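Local structure of crustacyanin-C1 subunit (1I4U) at residues S94-Y97 and F101-P104; L108-D111 and Y115-L118; P4-P9 and L40-Y45. The protein binds the carotenoid astaxanthin as a subunit of crustacyanin, the pigment protein that gives the lobster carapace its blue colour. All coordinates share one frame; numbering follows the deposited sequence.

Interaction 1: residues S94-Y97 and F101-P104; sequences SIDY and FAAP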
ATOM      1  N   SER A  94       0.593  10.136  -2.936  1.00 13.60           N
ATOM      2  CA  SER A  94       0.064   8.917  -2.356  1.00 11.53           C
ATOM      3  C   SER A  94      -1.458   8.975  -2.306  1.00 11.28           C
ATOM      4  O   SER A  94      -2.005   9.968  -1.881  1.00 13.79           O
ATOM      5  CB  SER A  94       0.524   8.744  -0.928  1.00 12.37           C
ATOM      6  OG  SER A  94       1.934   8.640  -0.845  1.00 13.23           O
ATOM      7  N   ILE A  95      -2.092   7.915  -2.783  1.00 10.86           N
ATOM      8  CA  ILE A  95      -3.537   7.796  -2.649  1.00 11.10           C
ATOM      9  C   ILE A  95      -3.760   6.822  -1.499  1.00 10.37           C
ATOM     10  O   ILE A  95      -3.178   5.718  -1.454  1.00 11.97           O
ATOM     11  CB  ILE A  95      -4.203   7.309  -3.939  1.00 12.74           C
ATOM     12  CG1 ILE A  95      -5.721   7.253  -3.761  1.00 16.63           C
ATOM     13  CG2 ILE A  95      -3.708   5.954  -4.422  1.00 12.69           C
ATOM     14  CD1 ILE A  95      -6.470   8.495  -3.894  1.00 29.45           C
ATOM     15  N   ASP A  96      -4.561   7.232  -0.534  1.00 10.95           N
ATOM     16  CA  ASP A  96      -4.785   6.513   0.721  1.00 10.46           C
ATOM     17  C   ASP A  96      -6.279   6.424   0.983  1.00 10.65           C
ATOM     18  O   ASP A  96      -6.987   7.381   0.701  1.00 11.62           O
ATOM     19  CB  ASP A  96      -4.048   7.247   1.847  1.00 10.97           C
ATOM     20  CG  ASP A  96      -3.721   6.436   3.079  1.00 11.61           C
ATOM     21  OD1 ASP A  96      -4.235   5.308   3.230  1.00 10.93           O
ATOM     22  OD2 ASP A  96      -2.946   7.000   3.915  1.00 12.05           O
ATOM     23  N   TYR A  97      -6.770   5.310   1.502  1.00 11.51           N
ATOM     24  CA  TYR A  97      -8.155   5.134   1.828  1.00 12.40           C
ATOM     25  C   TYR A  97      -8.294   4.551   3.209  1.00 11.49           C
ATOM     26  O   TYR A  97      -7.458   3.765   3.685  1.00 12.55           O
ATOM     27  CB  TYR A  97      -8.895   4.208   0.825  1.00 13.94           C
ATOM     28  CG  TYR A  97      -9.331   5.014  -0.388  1.00 12.36           C
ATOM     29  CD1 TYR A  97      -8.496   5.310  -1.444  1.00 13.49           C
ATOM     30  CD2 TYR A  97     -10.616   5.510  -0.482  1.00 12.07           C
ATOM     31  CE1 TYR A  97      -8.927   6.062  -2.552  1.00 14.11           C
ATOM     32  CE2 TYR A  97     -11.058   6.240  -1.563  1.00 11.38           C
ATOM     33  CZ  TYR A  97     -10.230   6.511  -2.601  1.00 11.09           C
ATOM     34  OH  TYR A  97     -10.646   7.262  -3.676  1.00 13.50           O
ATOM     35  N   PHE A 101      -4.381  -0.046   2.220  1.00 14.94           N
ATOM     36  CA  PHE A 101      -3.005   0.373   1.919  1.00 12.96           C
ATOM     37  C   PHE A 101      -3.051   1.767   1.253  1.00 12.66           C
ATOM     38  O   PHE A 101      -4.094   2.285   0.806  1.00 14.33           O
ATOM     39  CB  PHE A 101      -2.324  -0.592   0.968  1.00 17.99           C
ATOM     40  CG  PHE A 101      -1.778  -1.906   1.543  1.00 18.64           C
ATOM     41  CD1 PHE A 101      -2.185  -2.464   2.757  1.00 20.10           C
ATOM     42  CD2 PHE A 101      -0.809  -2.640   0.862  1.00 23.13           C
ATOM     43  CE1 PHE A 101      -1.660  -3.673   3.226  1.00 18.22           C
ATOM     44  CE2 PHE A 101      -0.280  -3.841   1.306  1.00 21.32           C
ATOM     45  CZ  PHE A 101      -0.681  -4.385   2.529  1.00 25.28           C
ATOM     46  N   ALA A 102      -1.927   2.436   1.144  1.00 10.98           N
ATOM     47  CA  ALA A 102      -1.705   3.640   0.373  1.00 10.41           C
ATOM     48  C   ALA A 102      -0.737   3.294  -0.750  1.00  9.80           C
ATOM     49  O   ALA A 102       0.126   2.435  -0.583  1.00 11.87           O
ATOM     50  CB  ALA A 102      -1.151   4.840   1.158  1.00 11.93           C
ATOM     51  N   ALA A 103      -0.869   3.991  -1.881  1.00 12.10           N
ATOM     52  CA  ALA A 103      -0.051   3.661  -3.041  1.00 12.19           C
ATOM     53  C   ALA A 103       0.362   4.886  -3.808  1.00 11.73           C
ATOM     54  O   ALA A 103      -0.340   5.910  -3.717  1.00 11.82           O
ATOM     55  CB  ALA A 103      -0.850   2.800  -4.007  1.00 15.16           C
ATOM     56  N   PRO A 104       1.430   4.793  -4.575  1.00 12.81           N
ATOM     57  CA  PRO A 104       1.722   5.946  -5.434  1.00 13.87           C
ATOM     58  C   PRO A 104       0.630   6.101  -6.488  1.00 13.17           C
ATOM     59  O   PRO A 104       0.056   5.124  -6.959  1.00 13.80           O
ATOM     60  CB  PRO A 104       2.979   5.526  -6.165  1.00 17.03           C
ATOM     61  CG  PRO A 104       3.023   4.048  -6.068  1.00 18.01           C
ATOM     62  CD  PRO A 104       2.373   3.700  -4.738  1.00 14.24           C
TER
HETATM   63  O   HOH W   1      -5.259   3.318  -1.560  1.00 32.52           O
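I95 and A103 form an antiparallel hydrogen-bonded pair in the beta hairpin of strands 93-97 and 102-110, close to its turn. I95 N gives its hydrogen to A103 O at 2.8 Å, and A103 N returns one to I95 O at 2.9 Å. A102 CA also brings a CA-H to I95 O at 3.1 Å, and a water donates both to I95 O and, at 2.8 Å, to F101 O, bridging the strands. Y97 N is buried here without a partner in the model.

I95 CG1, anti to the backbone N (chi1 -178°), leads away from the partner strand, while CG2 stays near it, 3.4 Å from A103 O and 4.3 Å from A103 CB. On the other face of the sheet the methyl of A102 rests against the flat of the D96 carboxylate, A102 CB lying 3.6 Å from D96 CG. D96 OD2 is hydrogen-bonded to Y84 OH, which holds the carboxylate in place.

Around F101 the hairpin meets the second subunit, whose own F101 packs on A103. I95 touches L83 and I65, and Y97 OH reaches S67 OG on strand 63-68, so these side chains probably line the inner side of the curled sheet. Such a hairpin is the repeating connection of the up-and-down lipocalin barrel.

Interaction 2: residues L108-D111 and Y115-L118; sequences LETD and YACL
E109 and Y115 meet across a second hairpin, strands 102-110 and 115-123, whose pairing carries a classic beta bulge: L108 and E109 both face C117. L108 N bonds to C117 O, and C117 N to E109 O.

Starting at E109 CB, the nearest partner is C117 SG, 4.1 Å off; that sulfur is bound in a disulfide to C150 of helix 144-156. With CG anti to the backbone N (chi1 -172°), the chain runs on extended toward the tyrosine, and E109 CG and CD pass 3.6 and 3.5 Å from Y115 OH. At the tip E109 OE2 takes the phenol hydrogen on its anti lone pair, 2.6 Å from Y115 OH, with carboxylate and ring planes 72° apart. K149 of the same helix touches both side chains.

D111 comes obliquely over the CD1-CE1 side of the ring, its CG 3.3 Å from Y115 CE1, and its backbone N lies over the same face. D111 OD1 accepts from Y115 N at 3.0 Å and also from N114 N, so two backbone N-H groups grip one oxygen. T110 OG1, which takes a bond from Y112 N, gives its hydrogen to Y115 O at 2.7 Å.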
ATOM      1  N   LEU A 108      -0.588  10.628 -15.276  1.00 14.75           N
ATOM      2  CA  LEU A 108       0.234  10.545 -16.493  1.00 16.20           C
ATOM      3  C   LEU A 108      -0.095  11.665 -17.470  1.00 15.97           C
ATOM      4  O   LEU A 108       0.763  12.139 -18.223  1.00 19.04           O
ATOM      5  CB  LEU A 108      -0.067   9.230 -17.191  1.00 19.91           C
ATOM      6  CG  LEU A 108       0.629   7.972 -16.811  1.00 23.84           C
ATOM      7  CD1 LEU A 108       0.318   6.894 -17.845  1.00 22.11           C
ATOM      8  CD2 LEU A 108       2.143   8.143 -16.701  1.00 26.33           C
ATOM      9  N   GLU A 109      -1.362  12.069 -17.496  1.00 14.82           N
ATOM     10  CA  GLU A 109      -1.835  13.091 -18.426  1.00 15.62           C
ATOM     11  C   GLU A 109      -3.234  13.517 -17.955  1.00 13.26           C
ATOM     12  O   GLU A 109      -4.054  12.688 -17.568  1.00 13.81           O
ATOM     13  CB  GLU A 109      -1.912  12.596 -19.862  1.00 18.59           C
ATOM     14  CG  GLU A 109      -2.229  13.685 -20.892  1.00 17.21           C
ATOM     15  CD  GLU A 109      -2.205  13.173 -22.325  1.00 17.43           C
ATOM     16  OE1 GLU A 109      -1.249  12.484 -22.696  1.00 19.58           O
ATOM     17  OE2 GLU A 109      -3.172  13.441 -23.077  1.00 21.18           O
ATOM     18  N   THR A 110      -3.478  14.823 -18.016  1.00 14.07           N
ATOM     19  CA  THR A 110      -4.811  15.344 -17.780  1.00 13.76           C
ATOM     20  C   THR A 110      -4.972  16.695 -18.493  1.00 14.09           C
ATOM     21  O   THR A 110      -3.989  17.421 -18.637  1.00 16.30           O
ATOM     22  CB  THR A 110      -5.129  15.496 -16.299  1.00 13.54           C
ATOM     23  OG1 THR A 110      -6.491  15.930 -16.107  1.00 13.62           O
ATOM     24  CG2 THR A 110      -4.250  16.541 -15.640  1.00 14.85           C
ATOM     25  N   ASP A 111      -6.186  16.993 -18.884  1.00 14.30           N
ATOM     26  CA  ASP A 111      -6.536  18.347 -19.335  1.00 14.61           C
ATOM     27  C   ASP A 111      -7.393  19.054 -18.298  1.00 14.53           C
ATOM     28  O   ASP A 111      -7.876  20.152 -18.629  1.00 15.43           O
ATOM     29  CB  ASP A 111      -7.193  18.348 -20.713  1.00 14.91           C
ATOM     30  CG  ASP A 111      -8.615  17.833 -20.708  1.00 13.94           C
ATOM     31  OD1 ASP A 111      -9.028  17.278 -19.676  1.00 13.86           O
ATOM     32  OD2 ASP A 111      -9.283  17.989 -21.761  1.00 18.63           O
ATOM     33  N   TYR A 115     -10.603  14.857 -18.966  1.00 11.30           N
ATOM     34  CA  TYR A 115     -10.090  13.526 -18.672  1.00 11.71           C
ATOM     35  C   TYR A 115      -8.868  13.576 -17.798  1.00 11.74           C
ATOM     36  O   TYR A 115      -8.159  14.571 -17.780  1.00 12.81           O
ATOM     37  CB  TYR A 115      -9.765  12.825 -20.027  1.00 12.25           C
ATOM     38  CG  TYR A 115      -8.538  13.359 -20.693  1.00 14.41           C
ATOM     39  CD1 TYR A 115      -8.607  14.517 -21.461  1.00 15.11           C
ATOM     40  CD2 TYR A 115      -7.302  12.747 -20.541  1.00 17.05           C
ATOM     41  CE1 TYR A 115      -7.497  15.030 -22.079  1.00 15.02           C
ATOM     42  CE2 TYR A 115      -6.191  13.269 -21.152  1.00 17.18           C
ATOM     43  CZ  TYR A 115      -6.289  14.404 -21.911  1.00 16.11           C
ATOM     44  OH  TYR A 115      -5.197  14.979 -22.545  1.00 20.46           O
ATOM     45  N   ALA A 116      -8.561  12.408 -17.218  1.00 12.19           N
ATOM     46  CA  ALA A 116      -7.308  12.154 -16.552  1.00 12.09           C
ATOM     47  C   ALA A 116      -6.926  10.681 -16.737  1.00 12.19           C
ATOM     48  O   ALA A 116      -7.790   9.786 -16.758  1.00 13.63           O
ATOM     49  CB  ALA A 116      -7.332  12.502 -15.080  1.00 13.89           C
ATOM     50  N   CYS A 117      -5.624  10.448 -16.925  1.00 13.22           N
ATOM     51  CA  CYS A 117      -5.062   9.129 -17.108  1.00 12.64           C
ATOM     52  C   CYS A 117      -4.152   8.881 -15.889  1.00 11.96           C
ATOM     53  O   CYS A 117      -3.160   9.589 -15.735  1.00 13.19           O
ATOM     54  CB  CYS A 117      -4.265   9.044 -18.400  1.00 13.32           C
ATOM     55  SG  CYS A 117      -4.956   9.920 -19.844  1.00 14.84           S
ATOM     56  N   LEU A 118      -4.531   7.903 -15.066  1.00 11.26           N
ATOM     57  CA  LEU A 118      -3.848   7.672 -13.778  1.00 11.89           C
ATOM     58  C   LEU A 118      -3.141   6.343 -13.749  1.00 11.66           C
ATOM     59  O   LEU A 118      -3.609   5.359 -14.351  1.00 12.08           O
ATOM     60  CB  LEU A 118      -4.869   7.707 -12.655  1.00 12.78           C
ATOM     61  CG  LEU A 118      -5.824   8.922 -12.660  1.00 13.58           C
ATOM     62  CD1 LEU A 118      -6.786   8.778 -11.465  1.00 16.28           C
ATOM     63  CD2 LEU A 118      -5.058  10.208 -12.715  1.00 15.52           C
TER

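Interaction 3: residues P4-P9 and L40-Y45; sequences PDFVVP and LTNNPY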
ATOM      1  N   PRO A   4      -2.166 -13.795 -12.163  1.00 19.64           N
ATOM      2  CA  PRO A   4      -3.097 -12.716 -12.526  1.00 20.19           C
ATOM      3  C   PRO A   4      -2.492 -11.820 -13.611  1.00 18.58           C
ATOM      4  O   PRO A   4      -1.276 -11.576 -13.691  1.00 16.32           O
ATOM      5  CB  PRO A   4      -3.321 -11.945 -11.225  1.00 21.38           C
ATOM      6  CG  PRO A   4      -2.880 -12.897 -10.161  1.00 23.71           C
ATOM      7  CD  PRO A   4      -1.795 -13.776 -10.752  1.00 21.49           C
ATOM      8  N   ASP A   5      -3.370 -11.307 -14.457  1.00 20.24           N
ATOM      9  CA  ASP A   5      -2.895 -10.470 -15.577  1.00 20.06           C
ATOM     10  C   ASP A   5      -2.402  -9.111 -15.129  1.00 17.27           C
ATOM     11  O   ASP A   5      -1.884  -8.328 -15.943  1.00 19.79           O
ATOM     12  CB  ASP A   5      -4.037 -10.350 -16.601  1.00 26.45           C
ATOM     13  CG  ASP A   5      -5.323  -9.779 -16.087  1.00 25.59           C
ATOM     14  OD1 ASP A   5      -5.410  -9.079 -15.065  1.00 21.29           O
ATOM     15  OD2 ASP A   5      -6.357 -10.052 -16.715  1.00 38.24           O
ATOM     16  N   PHE A   6      -2.498  -8.770 -13.862  1.00 14.23           N
ATOM     17  CA  PHE A   6      -1.905  -7.537 -13.332  1.00 13.48           C
ATOM     18  C   PHE A   6      -0.579  -7.816 -12.620  1.00 12.95           C
ATOM     19  O   PHE A   6      -0.029  -6.867 -12.009  1.00 14.00           O
ATOM     20  CB  PHE A   6      -2.900  -6.756 -12.488  1.00 14.48           C
ATOM     21  CG  PHE A   6      -3.465  -7.547 -11.318  1.00 13.37           C
ATOM     22  CD1 PHE A   6      -2.766  -7.688 -10.133  1.00 16.04           C
ATOM     23  CD2 PHE A   6      -4.693  -8.172 -11.441  1.00 16.27           C
ATOM     24  CE1 PHE A   6      -3.232  -8.429  -9.071  1.00 16.93           C
ATOM     25  CE2 PHE A   6      -5.187  -8.925 -10.372  1.00 17.39           C
ATOM     26  CZ  PHE A   6      -4.458  -9.059  -9.204  1.00 16.89           C
ATOM     27  N   VAL A   7      -0.078  -9.033 -12.679  1.00 12.09           N
ATOM     28  CA  VAL A   7       1.260  -9.334 -12.192  1.00 11.91           C
ATOM     29  C   VAL A   7       2.131  -9.599 -13.421  1.00 12.67           C
ATOM     30  O   VAL A   7       1.969 -10.587 -14.115  1.00 16.82           O
ATOM     31  CB  VAL A   7       1.255 -10.528 -11.230  1.00 13.57           C
ATOM     32  CG1 VAL A   7       2.655 -10.830 -10.738  1.00 16.06           C
ATOM     33  CG2 VAL A   7       0.324 -10.253 -10.046  1.00 14.53           C
ATOM     34  N   VAL A   8       3.068  -8.708 -13.721  1.00 12.68           N
ATOM     35  CA  VAL A   8       3.705  -8.615 -15.018  1.00 13.86           C
ATOM     36  C   VAL A   8       5.198  -8.778 -14.881  1.00 14.57           C
ATOM     37  O   VAL A   8       5.796  -8.120 -14.000  1.00 13.28           O
ATOM     38  CB  VAL A   8       3.382  -7.241 -15.679  1.00 17.66           C
ATOM     39  CG1 VAL A   8       4.055  -7.083 -17.045  1.00 21.73           C
ATOM     40  CG2 VAL A   8       1.881  -7.032 -15.768  1.00 18.58           C
ATOM     41  N   PRO A   9       5.881  -9.577 -15.687  1.00 13.58           N
ATOM     42  CA  PRO A   9       7.351  -9.620 -15.585  1.00 14.39           C
ATOM     43  C   PRO A   9       7.990  -8.250 -15.755  1.00 15.58           C
ATOM     44  O   PRO A   9       7.485  -7.402 -16.484  1.00 18.02           O
ATOM     45  CB  PRO A   9       7.766 -10.503 -16.758  1.00 16.75           C
ATOM     46  CG  PRO A   9       6.557 -11.387 -16.926  1.00 16.57           C
ATOM     47  CD  PRO A   9       5.358 -10.495 -16.722  1.00 15.77           C
ATOM     48  N   LEU A  40     -10.820   0.970 -15.996  1.00 10.96           N
ATOM     49  CA  LEU A  40      -9.647   0.618 -15.197  1.00 11.42           C
ATOM     50  C   LEU A  40      -9.163  -0.777 -15.592  1.00 11.24           C
ATOM     51  O   LEU A  40      -9.947  -1.584 -16.080  1.00 13.07           O
ATOM     52  CB  LEU A  40      -9.905   0.706 -13.688  1.00 10.67           C
ATOM     53  CG  LEU A  40     -10.573  -0.458 -13.014  1.00 10.76           C
ATOM     54  CD1 LEU A  40     -10.559  -0.236 -11.498  1.00 11.75           C
ATOM     55  CD2 LEU A  40     -12.004  -0.664 -13.490  1.00 12.74           C
ATOM     56  N   THR A  41      -7.853  -1.005 -15.353  1.00 11.30           N
ATOM     57  CA  THR A  41      -7.309  -2.341 -15.508  1.00 12.01           C
ATOM     58  C   THR A  41      -7.544  -3.122 -14.218  1.00 12.45           C
ATOM     59  O   THR A  41      -7.701  -2.526 -13.155  1.00 12.34           O
ATOM     60  CB  THR A  41      -5.802  -2.306 -15.886  1.00 13.10           C
ATOM     61  OG1 THR A  41      -5.025  -1.692 -14.843  1.00 12.24           O
ATOM     62  CG2 THR A  41      -5.559  -1.500 -17.150  1.00 13.81           C
ATOM     63  N   ASN A  42      -7.626  -4.440 -14.323  1.00 12.60           N
ATOM     64  CA  ASN A  42      -7.991  -5.346 -13.230  1.00 13.98           C
ATOM     65  C   ASN A  42      -7.364  -4.958 -11.913  1.00 12.19           C
ATOM     66  O   ASN A  42      -6.152  -4.886 -11.788  1.00 13.24           O
ATOM     67  CB  ASN A  42      -7.531  -6.722 -13.666  1.00 16.85           C
ATOM     68  CG  ASN A  42      -7.996  -7.845 -12.803  1.00 18.29           C
ATOM     69  OD1 ASN A  42      -8.813  -7.703 -11.885  1.00 25.47           O
ATOM     70  ND2 ASN A  42      -7.449  -9.006 -13.133  1.00 19.88           N
ATOM     71  N   ASN A  43      -8.197  -4.654 -10.933  1.00 12.24           N
ATOM     72  CA  ASN A  43      -7.739  -4.059  -9.671  1.00 11.90           C
ATOM     73  C   ASN A  43      -8.442  -4.802  -8.562  1.00 13.08           C
ATOM     74  O   ASN A  43      -9.645  -4.702  -8.426  1.00 17.66           O
ATOM     75  CB  ASN A  43      -8.025  -2.555  -9.733  1.00 14.01           C
ATOM     76  CG  ASN A  43      -7.491  -1.854  -8.505  1.00 12.46           C
ATOM     77  OD1 ASN A  43      -7.532  -2.397  -7.395  1.00 15.25           O
ATOM     78  ND2 ASN A  43      -6.943  -0.675  -8.732  1.00 13.38           N
ATOM     79  N   PRO A  44      -7.724  -5.611  -7.784  1.00 11.96           N
ATOM     80  CA  PRO A  44      -8.355  -6.420  -6.715  1.00 12.49           C
ATOM     81  C   PRO A  44      -8.603  -5.621  -5.448  1.00 11.53           C
ATOM     82  O   PRO A  44      -9.129  -6.152  -4.489  1.00 14.24           O
ATOM     83  CB  PRO A  44      -7.261  -7.479  -6.489  1.00 13.82           C
ATOM     84  CG  PRO A  44      -5.997  -6.694  -6.667  1.00 14.01           C
ATOM     85  CD  PRO A  44      -6.278  -5.844  -7.867  1.00 11.70           C
ATOM     86  N   TYR A  45      -8.244  -4.336  -5.445  1.00 12.23           N
ATOM     87  CA  TYR A  45      -8.375  -3.486  -4.256  1.00 12.68           C
ATOM     88  C   TYR A  45      -9.587  -2.581  -4.344  1.00 13.53           C
ATOM     89  O   TYR A  45     -10.066  -2.115  -3.324  1.00 23.18           O
ATOM     90  CB  TYR A  45      -7.129  -2.623  -4.096  1.00 13.26           C
ATOM     91  CG  TYR A  45      -5.850  -3.403  -4.080  1.00 12.22           C
ATOM     92  CD1 TYR A  45      -5.528  -4.237  -3.011  1.00 16.07           C
ATOM     93  CD2 TYR A  45      -4.936  -3.329  -5.112  1.00 12.75           C
ATOM     94  CE1 TYR A  45      -4.340  -4.944  -3.008  1.00 17.06           C
ATOM     95  CE2 TYR A  45      -3.755  -4.022  -5.114  1.00 15.16           C
ATOM     96  CZ  TYR A  45      -3.453  -4.839  -4.052  1.00 16.46           C
ATOM     97  OH  TYR A  45      -2.269  -5.537  -4.078  1.00 19.73           O
TER
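F6 CG sits between the backbone N and the carbonyl carbon (chi1 57°), and N42 holds its amide anti to the backbone N (chi1 -170°), torsions that bring ring edge and amide together. N42 ND2 lies in the plane of the ring, 3.3 Å from F6 CD2, with the amide standing almost upright to it. The same nitrogen sends a nearly straight bond, 171° at the hydrogen, to D5 OD1 at 2.8 Å. D5 OD1 receives it on the syn side, somewhat out of the carboxylate plane.

Over one face of the F6 ring P44 makes a CH-pi contact, CD lying 4.1 Å from the ring centroid; over the opposite face sits P4 CB. Residues 4 to 7 form a type I beta turn, closed by V7 N to P4 O at 3.0 Å, which folds P4 back beside the ring. This turn leads into strand 7-9 and sets the N-terminal arm against the loop that follows lipocalin barrel strand 33-41. Cutting F6 back to an alanine is likely to leave P44 CD without its ring face, take the ring edge from beside N42 ND2 and open a gap between the two prolines.

N43 OD1 accepts from Y45 N at 2.8 Å in an Asx turn, while P44 itself also packs on Y124 of the second subunit.

In the fold
Along the chain interaction 3 comes first, then interaction 1, then interaction 2, and all three reach one curled antiparallel sheet, the lipocalin barrel. Interactions 1 and 2 are successive hairpins that share strand 102-110; their centres are about 18 Å apart, on opposite sides of the chain's centre. Interaction 3 lies about 16 Å from interaction 1 and 20 Å from interaction 2, centre to centre, without touching either. Strand 128-137 connects the regions, pairing with 115-123, 33-41 and 7-9. Interactions 1 and 3 both meet the second subunit, whereas interaction 2 is tied to helix 144-156, so barrel wall, dimer interface and helix packing draw on the same sheet.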